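Local coordinates for neurotoxin (Clostridium botulinum, PDB 1ZB7), which acts in the host cytosol as a zinc endopeptidase of the M27 family, cleaving synaptobrevins and hydrolysing an Ala-Ala bond of VAMP2, at residues A[90-94]-A[385-389]; A[395-399]-A[409-413]. One frame throughout, in Å; residues are numbered along the deposited sequence.

Interaction 1 of 2, residues A[90-94]-A[385-389]; sequences KTMIK and LLDNT
A chi1 of 175° swings Lys94 CG to the side opposite its own N, and the extended chain carries NZ from helix 82-99 to the loop 385-389, while Leu386, its CG beside the backbone N (chi1 -59°), turns its methyls back to the helix. The contact pins a helix of the clostridial zinc-protease fold to the loop between strands 377-381 and 421-422. Lys94 NZ gives a hydrogen bond of 2.9 Å to Leu385 O, modestly tilted from that carbonyl plane. Three residues further on, Asn388 OD1 takes a second bond of 2.8 Å from Lys94 NZ, which sits well above the amide plane. Tyr391 O and a water also accept from NZ, which gives its three hydrogens four oxygen partners. Behind this polar end, the aliphatic chain of Lys94 and the side chain of Leu386 run past each other in opposite directions. Thr91 CG2 packs against Leu385 CD1 at 3.7 Å, the two side chains crossing at about a right angle; Thr91 OG1 bonds to Lys87 O. Within the loop, Asp387 OD1 closes an Asx turn by accepting from Thr389 N. The water lies 2.7 Å from Lys94 NZ and donates weakly to Leu386 O.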
ATOM      1  N   LYS A  90      15.932 -30.269  12.172  1.00 38.74           N
ATOM      2  CA  LYS A  90      14.807 -30.775  12.902  1.00 39.70           C
ATOM      3  C   LYS A  90      13.631 -29.818  12.925  1.00 39.05           C
ATOM      4  O   LYS A  90      12.465 -30.236  12.788  1.00 38.44           O
ATOM      5  CB  LYS A  90      15.260 -31.264  14.314  1.00 40.58           C
ATOM      6  CG  LYS A  90      15.896 -32.691  14.211  1.00 42.75           C
ATOM      7  CD  LYS A  90      16.826 -33.004  15.289  1.00 51.64           C
ATOM      8  CE  LYS A  90      17.411 -34.462  15.146  1.00 56.16           C
ATOM      9  NZ  LYS A  90      18.568 -34.667  16.132  1.00 57.64           N
ATOM     10  N   THR A  91      13.922 -28.540  13.077  1.00 38.21           N
ATOM     11  CA  THR A  91      12.862 -27.528  13.048  1.00 38.26           C
ATOM     12  C   THR A  91      12.236 -27.463  11.629  1.00 37.74           C
ATOM     13  O   THR A  91      11.048 -27.409  11.500  1.00 37.82           O
ATOM     14  CB  THR A  91      13.393 -26.121  13.441  1.00 38.50           C
ATOM     15  OG1 THR A  91      13.981 -26.171  14.739  1.00 37.84           O
ATOM     16  CG2 THR A  91      12.319 -25.101  13.416  1.00 37.42           C
ATOM     17  N   MET A  92      13.044 -27.461  10.587  1.00 37.80           N
ATOM     18  CA  MET A  92      12.534 -27.465   9.203  1.00 38.71           C
ATOM     19  C   MET A  92      11.618 -28.675   8.950  1.00 38.35           C
ATOM     20  O   MET A  92      10.555 -28.553   8.328  1.00 38.00           O
ATOM     21  CB  MET A  92      13.664 -27.419   8.156  1.00 38.61           C
ATOM     22  CG  MET A  92      14.440 -26.126   8.017  1.00 40.06           C
ATOM     23  SD  MET A  92      13.405 -24.595   8.099  1.00 42.26           S
ATOM     24  CE  MET A  92      12.390 -24.865   6.637  1.00 39.41           C
ATOM     25  N   ILE A  93      12.036 -29.849   9.437  1.00 38.49           N
ATOM     26  CA  ILE A  93      11.249 -31.045   9.267  1.00 37.72           C
ATOM     27  C   ILE A  93       9.937 -30.939  10.012  1.00 38.59           C
ATOM     28  O   ILE A  93       8.886 -31.406   9.517  1.00 38.24           O
ATOM     29  CB  ILE A  93      12.028 -32.248   9.756  1.00 39.21           C
ATOM     30  CG1 ILE A  93      13.175 -32.519   8.791  1.00 36.76           C
ATOM     31  CG2 ILE A  93      11.099 -33.498   9.941  1.00 37.21           C
ATOM     32  CD1 ILE A  93      14.279 -33.373   9.438  1.00 39.25           C
ATOM     33  N   LYS A  94       9.985 -30.345  11.218  1.00 39.59           N
ATOM     34  CA  LYS A  94       8.798 -30.230  12.014  1.00 39.44           C
ATOM     35  C   LYS A  94       7.831 -29.298  11.294  1.00 39.71           C
ATOM     36  O   LYS A  94       6.646 -29.541  11.249  1.00 40.57           O
ATOM     37  CB  LYS A  94       9.102 -29.719  13.405  1.00 40.84           C
ATOM     38  CG  LYS A  94       7.886 -29.460  14.298  1.00 38.57           C
ATOM     39  CD  LYS A  94       8.227 -29.603  15.726  1.00 39.89           C
ATOM     40  CE  LYS A  94       6.997 -29.290  16.680  1.00 39.81           C
ATOM     41  NZ  LYS A  94       7.485 -29.233  18.095  1.00 35.61           N
ATOM     42  N   LEU A 385      10.722 -24.036  19.368  1.00 40.70           N
ATOM     43  CA  LEU A 385       9.914 -24.639  18.302  1.00 41.72           C
ATOM     44  C   LEU A 385       9.955 -26.159  18.342  1.00 44.12           C
ATOM     45  O   LEU A 385       9.013 -26.816  17.907  1.00 44.53           O
ATOM     46  CB  LEU A 385      10.391 -24.143  16.911  1.00 42.32           C
ATOM     47  CG  LEU A 385      10.022 -22.694  16.553  1.00 40.19           C
ATOM     48  CD1 LEU A 385      10.516 -22.421  15.210  1.00 41.67           C
ATOM     49  CD2 LEU A 385       8.525 -22.422  16.598  1.00 42.42           C
ATOM     50  N   LEU A 386      11.032 -26.718  18.886  1.00 46.44           N
ATOM     51  CA  LEU A 386      11.095 -28.170  19.227  1.00 47.11           C
ATOM     52  C   LEU A 386      10.522 -28.581  20.595  1.00 47.58           C
ATOM     53  O   LEU A 386      10.580 -29.755  20.932  1.00 50.37           O
ATOM     54  CB  LEU A 386      12.546 -28.727  19.099  1.00 46.66           C
ATOM     55  CG  LEU A 386      13.148 -28.576  17.692  1.00 46.17           C
ATOM     56  CD1 LEU A 386      14.606 -29.042  17.654  1.00 43.46           C
ATOM     57  CD2 LEU A 386      12.259 -29.286  16.614  1.00 44.91           C
ATOM     58  N   ASP A 387       9.972 -27.652  21.375  1.00 48.00           N
ATOM     59  CA  ASP A 387       9.317 -27.947  22.627  1.00 45.72           C
ATOM     60  C   ASP A 387       7.808 -28.133  22.374  1.00 45.78           C
ATOM     61  O   ASP A 387       7.104 -27.162  22.081  1.00 43.99           O
ATOM     62  CB  ASP A 387       9.535 -26.752  23.553  1.00 47.14           C
ATOM     63  CG  ASP A 387       9.211 -27.059  25.028  1.00 46.60           C
ATOM     64  OD1 ASP A 387       8.314 -27.870  25.266  1.00 46.12           O
ATOM     65  OD2 ASP A 387       9.891 -26.521  25.920  1.00 49.36           O
ATOM     66  N   ASN A 388       7.298 -29.349  22.533  1.00 46.27           N
ATOM     67  CA  ASN A 388       5.858 -29.615  22.341  1.00 46.53           C
ATOM     68  C   ASN A 388       4.900 -29.024  23.405  1.00 46.25           C
ATOM     69  O   ASN A 388       3.718 -28.916  23.155  1.00 47.31           O
ATOM     70  CB  ASN A 388       5.560 -31.091  22.094  1.00 46.29           C
ATOM     71  CG  ASN A 388       6.080 -31.580  20.753  1.00 46.98           C
ATOM     72  OD1 ASN A 388       5.899 -30.958  19.698  1.00 46.56           O
ATOM     73  ND2 ASN A 388       6.712 -32.710  20.785  1.00 48.35           N
ATOM     74  N   THR A 389       5.407 -28.523  24.514  1.00 45.96           N
ATOM     75  CA  THR A 389       4.543 -27.732  25.419  1.00 45.39           C
ATOM     76  C   THR A 389       4.268 -26.322  24.915  1.00 45.57           C
ATOM     77  O   THR A 389       3.395 -25.615  25.471  1.00 45.21           O
ATOM     78  CB  THR A 389       5.122 -27.654  26.837  1.00 46.08           C
ATOM     79  OG1 THR A 389       6.336 -26.939  26.811  1.00 44.62           O
ATOM     80  CG2 THR A 389       5.392 -29.064  27.390  1.00 44.87           C
TER
HETATM   81  O   HOH W   1       8.808 -31.506  18.723  1.00 46.06           O

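Interaction 2 of 2, residues A[395-399]-A[409-413]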
ATOM      1  N   GLU A 395      -1.258 -27.987  16.158  1.00 43.46           N
ATOM      2  CA  GLU A 395      -1.852 -26.694  16.593  1.00 42.55           C
ATOM      3  C   GLU A 395      -0.910 -25.482  16.530  1.00 40.92           C
ATOM      4  O   GLU A 395      -1.338 -24.376  16.811  1.00 39.93           O
ATOM      5  CB  GLU A 395      -2.380 -26.828  18.023  1.00 42.94           C
ATOM      6  CG  GLU A 395      -3.537 -27.839  18.154  1.00 45.37           C
ATOM      7  CD  GLU A 395      -4.171 -27.791  19.497  1.00 51.45           C
ATOM      8  OE1 GLU A 395      -3.488 -28.391  20.384  1.00 56.62           O
ATOM      9  OE2 GLU A 395      -5.278 -27.125  19.697  1.00 51.14           O
ATOM     10  N   GLY A 396       0.367 -25.681  16.190  1.00 40.15           N
ATOM     11  CA  GLY A 396       1.413 -24.643  16.385  1.00 38.73           C
ATOM     12  C   GLY A 396       1.471 -24.113  17.787  1.00 38.87           C
ATOM     13  O   GLY A 396       1.514 -24.881  18.722  1.00 39.84           O
ATOM     14  N   PHE A 397       1.365 -22.784  17.960  1.00 38.95           N
ATOM     15  CA  PHE A 397       1.419 -22.131  19.283  1.00 38.21           C
ATOM     16  C   PHE A 397       0.057 -22.127  19.949  1.00 37.90           C
ATOM     17  O   PHE A 397      -0.040 -21.942  21.166  1.00 38.02           O
ATOM     18  CB  PHE A 397       1.859 -20.633  19.183  1.00 38.93           C
ATOM     19  CG  PHE A 397       3.294 -20.410  18.723  1.00 39.38           C
ATOM     20  CD1 PHE A 397       4.358 -20.709  19.547  1.00 38.55           C
ATOM     21  CD2 PHE A 397       3.559 -19.862  17.456  1.00 40.81           C
ATOM     22  CE1 PHE A 397       5.678 -20.481  19.112  1.00 36.00           C
ATOM     23  CE2 PHE A 397       4.876 -19.632  17.034  1.00 40.00           C
ATOM     24  CZ  PHE A 397       5.921 -19.942  17.883  1.00 39.48           C
ATOM     25  N   ASN A 398      -0.980 -22.330  19.158  1.00 38.08           N
ATOM     26  CA  ASN A 398      -2.355 -22.063  19.577  1.00 40.16           C
ATOM     27  C   ASN A 398      -3.010 -23.350  20.186  1.00 40.63           C
ATOM     28  O   ASN A 398      -4.001 -23.865  19.691  1.00 41.18           O
ATOM     29  CB  ASN A 398      -3.201 -21.509  18.409  1.00 39.83           C
ATOM     30  CG  ASN A 398      -2.694 -20.137  17.883  1.00 37.95           C
ATOM     31  OD1 ASN A 398      -2.227 -19.367  18.646  1.00 38.87           O
ATOM     32  ND2 ASN A 398      -2.866 -19.845  16.578  1.00 39.32           N
ATOM     33  N   ILE A 399      -2.392 -23.841  21.239  1.00 40.92           N
ATOM     34  CA  ILE A 399      -2.695 -25.179  21.836  1.00 41.72           C
ATOM     35  C   ILE A 399      -3.942 -25.114  22.749  1.00 41.43           C
ATOM     36  O   ILE A 399      -3.984 -24.363  23.740  1.00 39.09           O
ATOM     37  CB  ILE A 399      -1.494 -25.645  22.629  1.00 41.70           C
ATOM     38  CG1 ILE A 399      -0.269 -25.762  21.655  1.00 41.93           C
ATOM     39  CG2 ILE A 399      -1.761 -26.988  23.305  1.00 41.69           C
ATOM     40  CD1 ILE A 399       1.055 -25.728  22.393  1.00 40.99           C
ATOM     41  N   ASN A 409      -4.519 -16.734  21.090  1.00 42.26           N
ATOM     42  CA  ASN A 409      -3.742 -16.270  22.237  1.00 41.66           C
ATOM     43  C   ASN A 409      -2.298 -16.773  22.268  1.00 39.81           C
ATOM     44  O   ASN A 409      -1.392 -16.148  22.858  1.00 38.12           O
ATOM     45  CB  ASN A 409      -4.456 -16.640  23.554  1.00 42.69           C
ATOM     46  CG  ASN A 409      -5.441 -15.569  24.014  1.00 45.01           C
ATOM     47  OD1 ASN A 409      -5.658 -14.565  23.353  1.00 53.19           O
ATOM     48  ND2 ASN A 409      -6.053 -15.807  25.125  1.00 47.48           N
ATOM     49  N   GLY A 410      -2.089 -17.912  21.651  1.00 38.75           N
ATOM     50  CA  GLY A 410      -0.740 -18.486  21.603  1.00 40.06           C
ATOM     51  C   GLY A 410       0.233 -17.678  20.721  1.00 39.67           C
ATOM     52  O   GLY A 410       1.406 -17.814  20.854  1.00 38.96           O
ATOM     53  N   GLN A 411      -0.292 -16.847  19.825  1.00 40.44           N
ATOM     54  CA  GLN A 411       0.517 -15.920  19.001  1.00 41.05           C
ATOM     55  C   GLN A 411       0.530 -14.487  19.568  1.00 40.21           C
ATOM     56  O   GLN A 411       1.182 -13.596  19.046  1.00 38.95           O
ATOM     57  CB  GLN A 411      -0.027 -15.885  17.573  1.00 40.82           C
ATOM     58  CG  GLN A 411       0.213 -17.188  16.724  1.00 41.89           C
ATOM     59  CD  GLN A 411      -0.407 -17.042  15.349  1.00 42.10           C
ATOM     60  OE1 GLN A 411      -1.508 -17.476  15.138  1.00 45.05           O
ATOM     61  NE2 GLN A 411       0.243 -16.318  14.468  1.00 39.74           N
ATOM     62  N   ASN A 412      -0.157 -14.291  20.674  1.00 40.51           N
ATOM     63  CA  ASN A 412      -0.346 -12.965  21.272  1.00 40.68           C
ATOM     64  C   ASN A 412       0.886 -12.618  22.086  1.00 41.29           C
ATOM     65  O   ASN A 412       1.179 -13.281  23.048  1.00 40.02           O
ATOM     66  CB  ASN A 412      -1.619 -12.979  22.128  1.00 40.99           C
ATOM     67  CG  ASN A 412      -2.056 -11.578  22.597  1.00 40.69           C
ATOM     68  OD1 ASN A 412      -1.236 -10.748  22.957  1.00 41.88           O
ATOM     69  ND2 ASN A 412      -3.367 -11.329  22.574  1.00 41.67           N
ATOM     70  N   LYS A 413       1.632 -11.574  21.702  1.00 42.83           N
ATOM     71  CA  LYS A 413       2.893 -11.307  22.445  1.00 43.35           C
ATOM     72  C   LYS A 413       2.636 -11.071  23.964  1.00 43.20           C
ATOM     73  O   LYS A 413       3.533 -11.366  24.773  1.00 42.73           O
ATOM     74  CB  LYS A 413       3.604 -10.080  21.938  1.00 43.10           C
ATOM     75  CG  LYS A 413       4.567 -10.186  20.774  1.00 45.72           C
ATOM     76  CD  LYS A 413       5.837  -9.481  21.307  1.00 44.48           C
ATOM     77  CE  LYS A 413       6.437  -8.641  20.355  1.00 42.36           C
ATOM     78  NZ  LYS A 413       7.529  -7.947  21.114  1.00 42.36           N
TER
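Asn398 meets Gln411 amide to amide: Asn398 ND2 donates to Gln411 OE1 over 3.1 Å, with an N-H...O angle of 160°. The acceptor lies close to the amide plane of Asn398, whereas the donor is modestly tilted from the carbonyl plane of Gln411, and the two amide planes are turned 39° against each other. Asn398 CG and Gln411 CG each lie beside their own backbone N, opposite the carbonyl carbon, and Gln411 is extended beyond CG, which brings its amide to that of Asn398. The other branch of the Asn398 amide faces the backbone, Asn398 OD1 lying 3.3 Å from Gly410 N. The two segments come closest at Asn398 and Gly410, whose CA atoms are 4.4 Å apart. Gly410 CA makes a C-H...O contact of 3.6 Å with Phe397 O, and Gly410 O comes to 3.3 Å from Phe397 CB. Beyond CB the Phe397 ring leads away from Gly410, with CD2 still 4.3 Å from Gln411 CG. The shape of 395-399 sets these groups in place: a type II' beta turn runs from Glu395 to Asn398, closed by Asn398 N bonding to Glu395 O, and Gly396 supplies its positive phi (53°). Asn398 is then the centre of an inverse gamma turn, its Ile399 N to Phe397 O bond being weak. On the other segment, Asn412 N bonds to Asn409 O at 3.1 Å. Further out, both amides have backbone partners: Asn398 ND2 also donates to Gly365 O, while Gln411 OE1 accepts from Lys367 N and Gln411 NE2 donates to Phe221 O. The loop is thereby joined to the end of strand 215-221 and to the chain just after helix 357-364. Phe397 packs on Leu200 of strand 199-208 and meets the ring of Tyr391 edge to face.

Overall arrangement
Interactions 1 and 2 follow one another along the chain, their centres about 14 Å apart, and three of their four segments belong to the long connection between strands 377-381 and 421-422. Interaction 1 ties the start of this connection to helix 82-99; interaction 2 joins two later parts of it to each other. They touch directly where Leu385 CD2 packs on Phe397 CZ at 3.8 Å, and where Ile399 CD1 lies 3.9 Å from Thr389 O. Tyr391 serves both, offering its carbonyl to Lys94 and its ring to Phe397. Leu385 also reaches Pro224 of helix 224-239, which carries the HExxH zinc-binding sequence of this metalloprotease.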